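Long-range contacts in transcriptional regulator (Streptococcus thermophilus LMD-9, PDB 5JUF), which acts as a quorum-sensing activator of competence genes, probably binding DNA through its helix-turn-helix domain and a signalling peptide through its tetratricopeptide domain: residues Met1-Ser6 with Asp68-Thr73; Tyr245-Phe250 with Val276-Leu281; Val249-Ala254 with Glu269-Ala274. One frame throughout, in Å; residues are numbered along the deposited sequence.

Contact 1. Residues Met1-Ser6 with Asp68-Thr73; sequences MNLKDS and DQDNIT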
loop_
_atom_site.group_PDB
_atom_site.type_symbol
_atom_site.label_atom_id
_atom_site.label_comp_id
_atom_site.label_asym_id
_atom_site.label_seq_id
_atom_site.Cartn_x
_atom_site.Cartn_y
_atom_site.Cartn_z
ATOM N N MET A 1 -11.030 -16.729 25.621
ATOM C CA MET A 1 -11.936 -15.846 24.897
ATOM C C MET A 1 -11.420 -14.420 24.976
ATOM O O MET A 1 -11.085 -13.938 26.049
ATOM C CB MET A 1 -13.355 -15.936 25.467
ATOM C CG MET A 1 -14.407 -15.155 24.685
ATOM S SD MET A 1 -16.074 -15.595 25.214
ATOM C CE MET A 1 -17.088 -14.781 23.983
ATOM N N ASN A 2 -11.351 -13.744 23.841
ATOM C CA ASN A 2 -10.869 -12.372 23.799
ATOM C C ASN A 2 -11.928 -11.470 23.149
ATOM O O ASN A 2 -13.080 -11.871 22.929
ATOM C CB ASN A 2 -9.518 -12.308 23.073
ATOM C CG ASN A 2 -9.572 -12.882 21.654
ATOM O OD1 ASN A 2 -10.601 -12.817 20.976
ATOM N ND2 ASN A 2 -8.449 -13.442 21.199
ATOM N N LEU A 3 -11.515 -10.239 22.845
ATOM C CA LEU A 3 -12.407 -9.278 22.204
ATOM C C LEU A 3 -12.927 -9.807 20.871
ATOM O O LEU A 3 -14.123 -9.702 20.572
ATOM C CB LEU A 3 -11.662 -7.957 22.013
ATOM C CG LEU A 3 -12.372 -6.770 21.379
ATOM C CD1 LEU A 3 -13.565 -6.403 22.212
ATOM C CD2 LEU A 3 -11.401 -5.599 21.276
ATOM N N LYS A 4 -12.034 -10.377 20.058
ATOM C CA LYS A 4 -12.430 -10.879 18.747
ATOM C C LYS A 4 -13.495 -11.969 18.874
ATOM O O LYS A 4 -14.500 -11.947 18.154
ATOM C CB LYS A 4 -11.181 -11.369 17.998
ATOM C CG LYS A 4 -10.223 -10.222 17.643
ATOM C CD LYS A 4 -8.885 -10.663 17.050
ATOM C CE LYS A 4 -7.970 -9.438 16.795
ATOM N NZ LYS A 4 -6.529 -9.822 16.528
ATOM N N ASP A 5 -13.315 -12.898 19.824
ATOM C CA ASP A 5 -14.288 -13.971 20.032
ATOM C C ASP A 5 -15.652 -13.429 20.456
ATOM O O ASP A 5 -16.690 -13.946 20.035
ATOM C CB ASP A 5 -13.796 -14.948 21.108
ATOM C CG ASP A 5 -12.498 -15.643 20.741
ATOM O OD1 ASP A 5 -12.248 -15.883 19.548
ATOM O OD2 ASP A 5 -11.731 -15.969 21.671
ATOM N N SER A 6 -15.668 -12.426 21.339
ATOM C CA SER A 6 -16.927 -11.964 21.921
ATOM C C SER A 6 -17.793 -11.273 20.873
ATOM O O SER A 6 -18.987 -11.570 20.732
ATOM C CB SER A 6 -16.628 -11.021 23.093
ATOM O OG SER A 6 -17.818 -10.509 23.658
ATOM N N ASP A 68 -21.948 -4.328 22.937
ATOM C CA ASP A 68 -22.281 -4.430 24.352
ATOM C C ASP A 68 -21.275 -3.607 25.142
ATOM O O ASP A 68 -21.154 -2.398 24.922
ATOM C CB ASP A 68 -22.297 -5.891 24.811
ATOM C CG ASP A 68 -23.115 -6.103 26.079
ATOM O OD1 ASP A 68 -23.381 -5.120 26.814
ATOM O OD2 ASP A 68 -23.494 -7.268 26.333
ATOM N N GLN A 69 -20.520 -4.253 26.031
ATOM C CA GLN A 69 -19.496 -3.574 26.817
ATOM C C GLN A 69 -18.105 -3.695 26.214
ATOM O O GLN A 69 -17.137 -3.248 26.834
ATOM C CB GLN A 69 -19.478 -4.113 28.251
ATOM C CG GLN A 69 -20.755 -3.831 29.026
ATOM C CD GLN A 69 -21.061 -2.347 29.123
ATOM O OE1 GLN A 69 -21.860 -1.815 28.351
ATOM N NE2 GLN A 69 -20.423 -1.669 30.072
ATOM N N ASP A 70 -17.980 -4.291 25.034
ATOM C CA ASP A 70 -16.687 -4.390 24.376
ATOM C C ASP A 70 -16.276 -3.040 23.800
ATOM O O ASP A 70 -17.106 -2.253 23.334
ATOM C CB ASP A 70 -16.722 -5.445 23.269
ATOM C CG ASP A 70 -16.952 -6.848 23.804
ATOM O OD1 ASP A 70 -16.512 -7.138 24.939
ATOM O OD2 ASP A 70 -17.581 -7.661 23.093
ATOM N N ASN A 71 -14.973 -2.782 23.830
ATOM C CA ASN A 71 -14.393 -1.515 23.396
ATOM C C ASN A 71 -13.389 -1.813 22.288
ATOM O O ASN A 71 -12.346 -2.423 22.543
ATOM C CB ASN A 71 -13.724 -0.808 24.576
ATOM C CG ASN A 71 -13.352 0.627 24.268
ATOM O OD1 ASN A 71 -13.152 0.993 23.112
ATOM N ND2 ASN A 71 -13.258 1.451 25.308
ATOM N N ILE A 72 -13.696 -1.393 21.064
ATOM C CA ILE A 72 -12.788 -1.583 19.946
ATOM C C ILE A 72 -11.985 -0.314 19.645
ATOM O O ILE A 72 -11.416 -0.197 18.564
ATOM C CB ILE A 72 -13.520 -2.073 18.686
ATOM C CG1 ILE A 72 -14.451 -0.991 18.135
ATOM C CG2 ILE A 72 -14.279 -3.344 18.969
ATOM C CD1 ILE A 72 -14.974 -1.303 16.743
ATOM N N THR A 73 -11.935 0.641 20.576
ATOM C CA THR A 73 -11.161 1.857 20.338
ATOM C C THR A 73 -9.700 1.505 20.094
ATOM O O THR A 73 -9.076 0.811 20.905
ATOM C CB THR A 73 -11.276 2.822 21.520
ATOM O OG1 THR A 73 -12.620 3.313 21.606
ATOM C CG2 THR A 73 -10.324 3.995 21.342
#
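Leu3 and Ser6, one turn apart on the first helix, both meet Asp70 in the loop that follows helix 63-67. Asp70 can be followed outward. Its CB rests against the methyl CD1 of Leu3 at 3.5 Å, and CG lies 3.8 Å from that same Leu3 CD1; the two side chains run past each other in opposite directions. At the tip, OD1 comes no nearer than 3.8 Å to Ser6 OG and lies farther still from Leu3 CD1, whereas OD2 accepts a hydrogen bond of 2.9 Å from Ser6 OG. The hydroxyl approaches on the syn lone pair of OD2, the side facing the other carboxylate oxygen, and it can do so because OG stands anti to the backbone N of Ser6 (chi1 178°). OD2 has a second and stronger partner in Arg10, one turn further along the same helix, whose NH2 makes a salt bridge. Two groups thus grip one oxygen, and the arginine would probably favour the ionised acid.

Helix 3-17 opens the helix-turn-helix region of the protein, and its start carries a capping box: Asp5 N donates to Asn2 OD1 at 2.9 Å, nearly along the C=O axis, while Asn2 N returns a bond to Asp5 OD2 from above the carboxylate plane. Leu3, in the first turn after this cap, sends its other methyl, CD2, to the backbone O of Asn71 at 3.5 Å and more loosely to Ile72 CG2 at 4.3 Å. Ile72 also packs on Ile7 of helix 3-17 and on Leu49 and Leu52 of helix 49-59. Just beyond, Asn71 OD1 accepts from Thr73 N at 2.8 Å, which makes an Asx turn, and also from Thr73 OG1, in the carbonyl plane.

Contact 2. Residues Tyr245-Phe250 with Val276-Leu281; sequences YKPSVF and VFASVL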
loop_
_atom_site.group_PDB
_atom_site.type_symbol
_atom_site.label_atom_id
_atom_site.label_comp_id
_atom_site.label_asym_id
_atom_site.label_seq_id
_atom_site.Cartn_x
_atom_site.Cartn_y
_atom_site.Cartn_z
ATOM N N TYR A 245 14.071 12.262 -2.711
ATOM C CA TYR A 245 13.546 11.372 -3.742
ATOM C C TYR A 245 13.502 12.026 -5.111
ATOM O O TYR A 245 13.203 11.347 -6.099
ATOM C CB TYR A 245 12.140 10.893 -3.368
ATOM C CG TYR A 245 12.121 9.995 -2.145
ATOM C CD1 TYR A 245 13.290 9.384 -1.690
ATOM C CD2 TYR A 245 10.940 9.762 -1.440
ATOM C CE1 TYR A 245 13.289 8.569 -0.571
ATOM C CE2 TYR A 245 10.928 8.946 -0.318
ATOM C CZ TYR A 245 12.109 8.353 0.112
ATOM O OH TYR A 245 12.116 7.535 1.224
ATOM N N LYS A 246 13.784 13.320 -5.191
ATOM C CA LYS A 246 13.701 13.990 -6.483
ATOM C C LYS A 246 14.720 13.477 -7.486
ATOM O O LYS A 246 14.351 13.333 -8.666
ATOM C CB LYS A 246 13.831 15.506 -6.299
ATOM C CG LYS A 246 13.353 16.317 -7.490
ATOM C CD LYS A 246 13.061 17.764 -7.085
ATOM C CE LYS A 246 12.332 18.532 -8.192
ATOM N NZ LYS A 246 12.526 20.022 -8.027
ATOM N N PRO A 247 15.987 13.206 -7.128
ATOM C CA PRO A 247 16.900 12.667 -8.150
ATOM C C PRO A 247 16.360 11.410 -8.810
ATOM O O PRO A 247 16.521 11.263 -10.026
ATOM C CB PRO A 247 18.201 12.413 -7.365
ATOM C CG PRO A 247 18.184 13.439 -6.272
ATOM C CD PRO A 247 16.706 13.478 -5.859
ATOM N N SER A 248 15.680 10.526 -8.060
ATOM C CA SER A 248 15.160 9.298 -8.659
ATOM C C SER A 248 14.103 9.599 -9.714
ATOM O O SER A 248 13.957 8.840 -10.676
ATOM C CB SER A 248 14.602 8.354 -7.579
ATOM O OG SER A 248 13.380 8.829 -7.019
ATOM N N VAL A 249 13.390 10.715 -9.576
ATOM C CA VAL A 249 12.397 11.085 -10.576
ATOM C C VAL A 249 13.068 11.621 -11.830
ATOM O O VAL A 249 12.639 11.318 -12.947
ATOM C CB VAL A 249 11.398 12.089 -9.984
ATOM C CG1 VAL A 249 10.331 12.465 -11.022
ATOM C CG2 VAL A 249 10.743 11.493 -8.737
ATOM N N PHE A 250 14.112 12.438 -11.672
ATOM C CA PHE A 250 14.895 12.863 -12.829
ATOM C C PHE A 250 15.469 11.660 -13.569
ATOM O O PHE A 250 15.544 11.655 -14.804
ATOM C CB PHE A 250 16.016 13.812 -12.395
ATOM C CG PHE A 250 15.553 15.214 -12.111
ATOM C CD1 PHE A 250 14.615 15.829 -12.924
ATOM C CD2 PHE A 250 16.065 15.921 -11.030
ATOM C CE1 PHE A 250 14.191 17.117 -12.664
ATOM C CE2 PHE A 250 15.647 17.211 -10.762
ATOM C CZ PHE A 250 14.712 17.814 -11.581
ATOM N N VAL A 276 23.450 16.403 -10.115
ATOM C CA VAL A 276 23.672 17.695 -9.467
ATOM C C VAL A 276 22.815 17.812 -8.213
ATOM O O VAL A 276 23.287 18.257 -7.161
ATOM C CB VAL A 276 23.406 18.851 -10.449
ATOM C CG1 VAL A 276 23.328 20.167 -9.699
ATOM C CG2 VAL A 276 24.510 18.920 -11.509
ATOM N N PHE A 277 21.555 17.380 -8.294
ATOM C CA PHE A 277 20.666 17.453 -7.136
ATOM C C PHE A 277 21.195 16.598 -5.987
ATOM O O PHE A 277 21.285 17.065 -4.844
ATOM C CB PHE A 277 19.245 17.022 -7.530
ATOM C CG PHE A 277 18.161 17.523 -6.590
ATOM C CD1 PHE A 277 17.981 16.954 -5.329
ATOM C CD2 PHE A 277 17.296 18.543 -6.983
ATOM C CE1 PHE A 277 16.968 17.405 -4.470
ATOM C CE2 PHE A 277 16.295 19.013 -6.122
ATOM C CZ PHE A 277 16.129 18.442 -4.869
ATOM N N ALA A 278 21.557 15.339 -6.275
ATOM C CA ALA A 278 22.173 14.492 -5.252
ATOM C C ALA A 278 23.413 15.155 -4.664
ATOM O O ALA A 278 23.637 15.110 -3.447
ATOM C CB ALA A 278 22.532 13.118 -5.834
ATOM N N SER A 279 24.222 15.787 -5.516
ATOM C CA SER A 279 25.456 16.412 -5.055
ATOM C C SER A 279 25.170 17.627 -4.182
ATOM O O SER A 279 25.854 17.857 -3.177
ATOM C CB SER A 279 26.311 16.805 -6.257
ATOM O OG SER A 279 27.449 17.532 -5.851
ATOM N N VAL A 280 24.170 18.423 -4.557
ATOM C CA VAL A 280 23.810 19.576 -3.741
ATOM C C VAL A 280 23.206 19.129 -2.410
ATOM O O VAL A 280 23.423 19.775 -1.380
ATOM C CB VAL A 280 22.876 20.498 -4.548
ATOM C CG1 VAL A 280 22.329 21.592 -3.694
ATOM C CG2 VAL A 280 23.630 21.103 -5.710
ATOM N N LEU A 281 22.481 18.006 -2.388
ATOM C CA LEU A 281 22.046 17.403 -1.128
ATOM C C LEU A 281 23.191 16.795 -0.320
ATOM O O LEU A 281 22.967 16.403 0.831
ATOM C CB LEU A 281 21.022 16.306 -1.374
ATOM C CG LEU A 281 19.680 16.644 -2.022
ATOM C CD1 LEU A 281 18.896 15.360 -2.201
ATOM C CD2 LEU A 281 18.904 17.639 -1.178
#
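Lys246-Phe250 and Val276-Val280 run antiparallel, their short axes at 168° and 9.5 Å apart, with Pro247 and Phe277 nearest each other at 6.2 Å between their CA atoms. Phe277 is the side chain the others gather round. Its CG stands anti to the backbone N (chi1 -159°), which carries the ring across to the opposite helix. There Lys246 lies over one face: its CB sits 4.2 Å from the centroid of the Phe277 ring and 18° off the normal, a CH-pi contact displaced toward the rim. The extended lysine chain crosses the ring at about a right angle and brings CD to 3.6 Å from Phe277 CE2; the closest approaches are made by the methylenes CB and CD.

Helices 246-260 and 264-280 form an antiparallel hairpin within the tetratricopeptide region, and this contact lies where the first begins and the second approaches its end. Pro247, in the first turn, needs no amide hydrogen there and offers its pyrrolidine instead. CG of Pro247 reaches CD1 of Phe277 at 3.6 Å, and the same CG touches Ala278 CB at 4.4 Å. The proline is also covered by Leu286 and Ile290 of the following helix, 284-296, so it is buried between two successive helices. Phe250, a turn further on, is a looser neighbour: Phe277 CD2 lies 4.3 Å from its CE2, at the edge of the Phe250 ring and near its plane. Just at the start of the segment, Ser248 OG donates to Tyr245 O at 2.7 Å.

Contact 3. Residues Val249-Ala254 with Glu269-Ala274; sequences VFVLKA and ENYDKA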
loop_
_atom_site.group_PDB
_atom_site.type_symbol
_atom_site.label_atom_id
_atom_site.label_comp_id
_atom_site.label_asym_id
_atom_site.label_seq_id
_atom_site.Cartn_x
_atom_site.Cartn_y
_atom_site.Cartn_z
ATOM N N VAL A 249 13.390 10.715 -9.576
ATOM C CA VAL A 249 12.397 11.085 -10.576
ATOM C C VAL A 249 13.068 11.621 -11.830
ATOM O O VAL A 249 12.639 11.318 -12.947
ATOM C CB VAL A 249 11.398 12.089 -9.984
ATOM C CG1 VAL A 249 10.331 12.465 -11.022
ATOM C CG2 VAL A 249 10.743 11.493 -8.737
ATOM N N PHE A 250 14.112 12.438 -11.672
ATOM C CA PHE A 250 14.895 12.863 -12.829
ATOM C C PHE A 250 15.469 11.660 -13.569
ATOM O O PHE A 250 15.544 11.655 -14.804
ATOM C CB PHE A 250 16.016 13.812 -12.395
ATOM C CG PHE A 250 15.553 15.214 -12.111
ATOM C CD1 PHE A 250 14.615 15.829 -12.924
ATOM C CD2 PHE A 250 16.065 15.921 -11.030
ATOM C CE1 PHE A 250 14.191 17.117 -12.664
ATOM C CE2 PHE A 250 15.647 17.211 -10.762
ATOM C CZ PHE A 250 14.712 17.814 -11.581
ATOM N N VAL A 251 15.892 10.631 -12.828
ATOM C CA VAL A 251 16.346 9.403 -13.480
ATOM C C VAL A 251 15.195 8.735 -14.235
ATOM O O VAL A 251 15.407 8.153 -15.304
ATOM C CB VAL A 251 16.994 8.460 -12.448
ATOM C CG1 VAL A 251 17.316 7.106 -13.073
ATOM C CG2 VAL A 251 18.281 9.099 -11.871
ATOM N N LEU A 252 13.960 8.817 -13.723
ATOM C CA LEU A 252 12.834 8.273 -14.486
ATOM C C LEU A 252 12.651 9.014 -15.804
ATOM O O LEU A 252 12.387 8.397 -16.841
ATOM C CB LEU A 252 11.538 8.337 -13.679
ATOM C CG LEU A 252 11.420 7.407 -12.474
ATOM C CD1 LEU A 252 10.068 7.626 -11.779
ATOM C CD2 LEU A 252 11.614 5.942 -12.859
ATOM N N LYS A 253 12.767 10.343 -15.783
ATOM C CA LYS A 253 12.629 11.089 -17.027
ATOM C C LYS A 253 13.737 10.725 -18.004
ATOM O O LYS A 253 13.506 10.681 -19.219
ATOM C CB LYS A 253 12.621 12.591 -16.739
ATOM C CG LYS A 253 12.357 13.452 -17.969
ATOM C CD LYS A 253 10.961 13.203 -18.535
ATOM C CE LYS A 253 10.742 13.966 -19.843
ATOM N NZ LYS A 253 10.862 15.440 -19.673
ATOM N N ALA A 254 14.937 10.442 -17.496
ATOM C CA ALA A 254 16.033 10.013 -18.360
ATOM C C ALA A 254 15.713 8.685 -19.032
ATOM O O ALA A 254 15.909 8.531 -20.240
ATOM C CB ALA A 254 17.331 9.910 -17.554
ATOM N N GLU A 269 21.018 14.710 -20.078
ATOM C CA GLU A 269 20.714 15.935 -19.347
ATOM C C GLU A 269 19.880 15.655 -18.099
ATOM O O GLU A 269 20.095 16.278 -17.052
ATOM C CB GLU A 269 19.992 16.918 -20.266
ATOM C CG GLU A 269 19.641 18.245 -19.620
ATOM C CD GLU A 269 20.858 18.978 -19.079
ATOM O OE1 GLU A 269 20.705 19.739 -18.099
ATOM O OE2 GLU A 269 21.969 18.797 -19.625
ATOM N N ASN A 270 18.915 14.734 -18.191
ATOM C CA ASN A 270 18.132 14.386 -17.005
ATOM C C ASN A 270 18.973 13.633 -15.977
ATOM O O ASN A 270 18.822 13.855 -14.772
ATOM C CB ASN A 270 16.900 13.571 -17.396
ATOM C CG ASN A 270 15.772 14.447 -17.901
ATOM O OD1 ASN A 270 15.097 15.116 -17.118
ATOM N ND2 ASN A 270 15.573 14.462 -19.215
ATOM N N TYR A 271 19.871 12.749 -16.425
ATOM C CA TYR A 271 20.827 12.155 -15.492
ATOM C C TYR A 271 21.664 13.235 -14.806
ATOM O O TYR A 271 21.885 13.185 -13.590
ATOM C CB TYR A 271 21.736 11.156 -16.212
ATOM C CG TYR A 271 21.305 9.698 -16.080
ATOM C CD1 TYR A 271 21.329 9.055 -14.847
ATOM C CD2 TYR A 271 20.901 8.963 -17.197
ATOM C CE1 TYR A 271 20.947 7.726 -14.715
ATOM C CE2 TYR A 271 20.509 7.630 -17.073
ATOM C CZ TYR A 271 20.539 7.018 -15.833
ATOM O OH TYR A 271 20.157 5.694 -15.701
ATOM N N ASP A 272 22.120 14.233 -15.564
ATOM C CA ASP A 272 22.925 15.300 -14.966
ATOM C C ASP A 272 22.132 16.097 -13.933
ATOM O O ASP A 272 22.675 16.489 -12.894
ATOM C CB ASP A 272 23.473 16.227 -16.049
ATOM C CG ASP A 272 24.555 15.580 -16.879
ATOM O OD1 ASP A 272 25.085 14.535 -16.455
ATOM O OD2 ASP A 272 24.884 16.129 -17.957
ATOM N N LYS A 273 20.845 16.351 -14.189
ATOM C CA LYS A 273 20.034 17.030 -13.182
ATOM C C LYS A 273 19.939 16.201 -11.906
ATOM O O LYS A 273 20.044 16.738 -10.799
ATOM C CB LYS A 273 18.638 17.337 -13.732
ATOM C CG LYS A 273 18.606 18.403 -14.824
ATOM C CD LYS A 273 17.183 18.597 -15.343
ATOM C CE LYS A 273 17.136 19.571 -16.516
ATOM N NZ LYS A 273 15.743 19.746 -17.029
ATOM N N ALA A 274 19.745 14.887 -12.040
ATOM C CA ALA A 274 19.694 14.025 -10.864
ATOM C C ALA A 274 21.006 14.058 -10.096
ATOM O O ALA A 274 21.011 14.138 -8.861
ATOM C CB ALA A 274 19.354 12.589 -11.273
HETATM O O HOH W 1 13.383 16.006 -20.728
#
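This is close helix-to-helix packing in the middle of an antiparallel hairpin of the tetratricopeptide region, between helices 246-260 and 264-280. The short axes approach to 7.8 Å at 172°, a close spacing consistent with the small alanines on both helices: Ala254 CB meets Asn270 CB at 3.7 Å, and Ala274 CB touches Val251 CG2 at 3.7 Å. Ala254 CB also packs on Tyr271 CD2, while Val251 CG1 approaches that ring obliquely at CE1 from the same side of its plane; the phenol oxygen bonds to Asp297. Toward the start of helix 246-260, Lys273 CB sits over a face of the Phe250 ring, 4.1 Å from its centroid, as a CH-pi contact.

Along one margin the chain of Lys253, bent at CB-CG (chi2 64°), passes the Asn270 amide, with Lys253 CG 3.3 Å from Asn270 OD1. A water then accepts from Lys253 NZ at 2.8 Å and from Asn270 ND2 at 3.1 Å; Asn270 ND2 also donates to Glu266 O in its own helix. The direct contacts between the two segments are thus largely apolar, and their polar link runs through water at the margin, where a charged lysine can stay hydrated.

Contact 1 stands apart from contacts 2 and 3, with centres about 50 and 53 Å away and nearest atoms about 29 and 37 Å, on the opposite side of the chain's centre. It joins the first helix of the helix-turn-helix region, probably the DNA-binding part, to the loop leading into the tetratricopeptide helices, whereas contacts 2 and 3 lie far along those helices. These two are consecutive layers of one hairpin, with centres about 8 Å apart, sharing Val249 and Phe250. They touch directly where Pro247 O lies 3.4 Å from Ala274 CB. The short-segment axes are farther apart in contact 2 than in contact 3, consistent with the bulky Phe277 ring there. The structure is the apo form, without bound peptide.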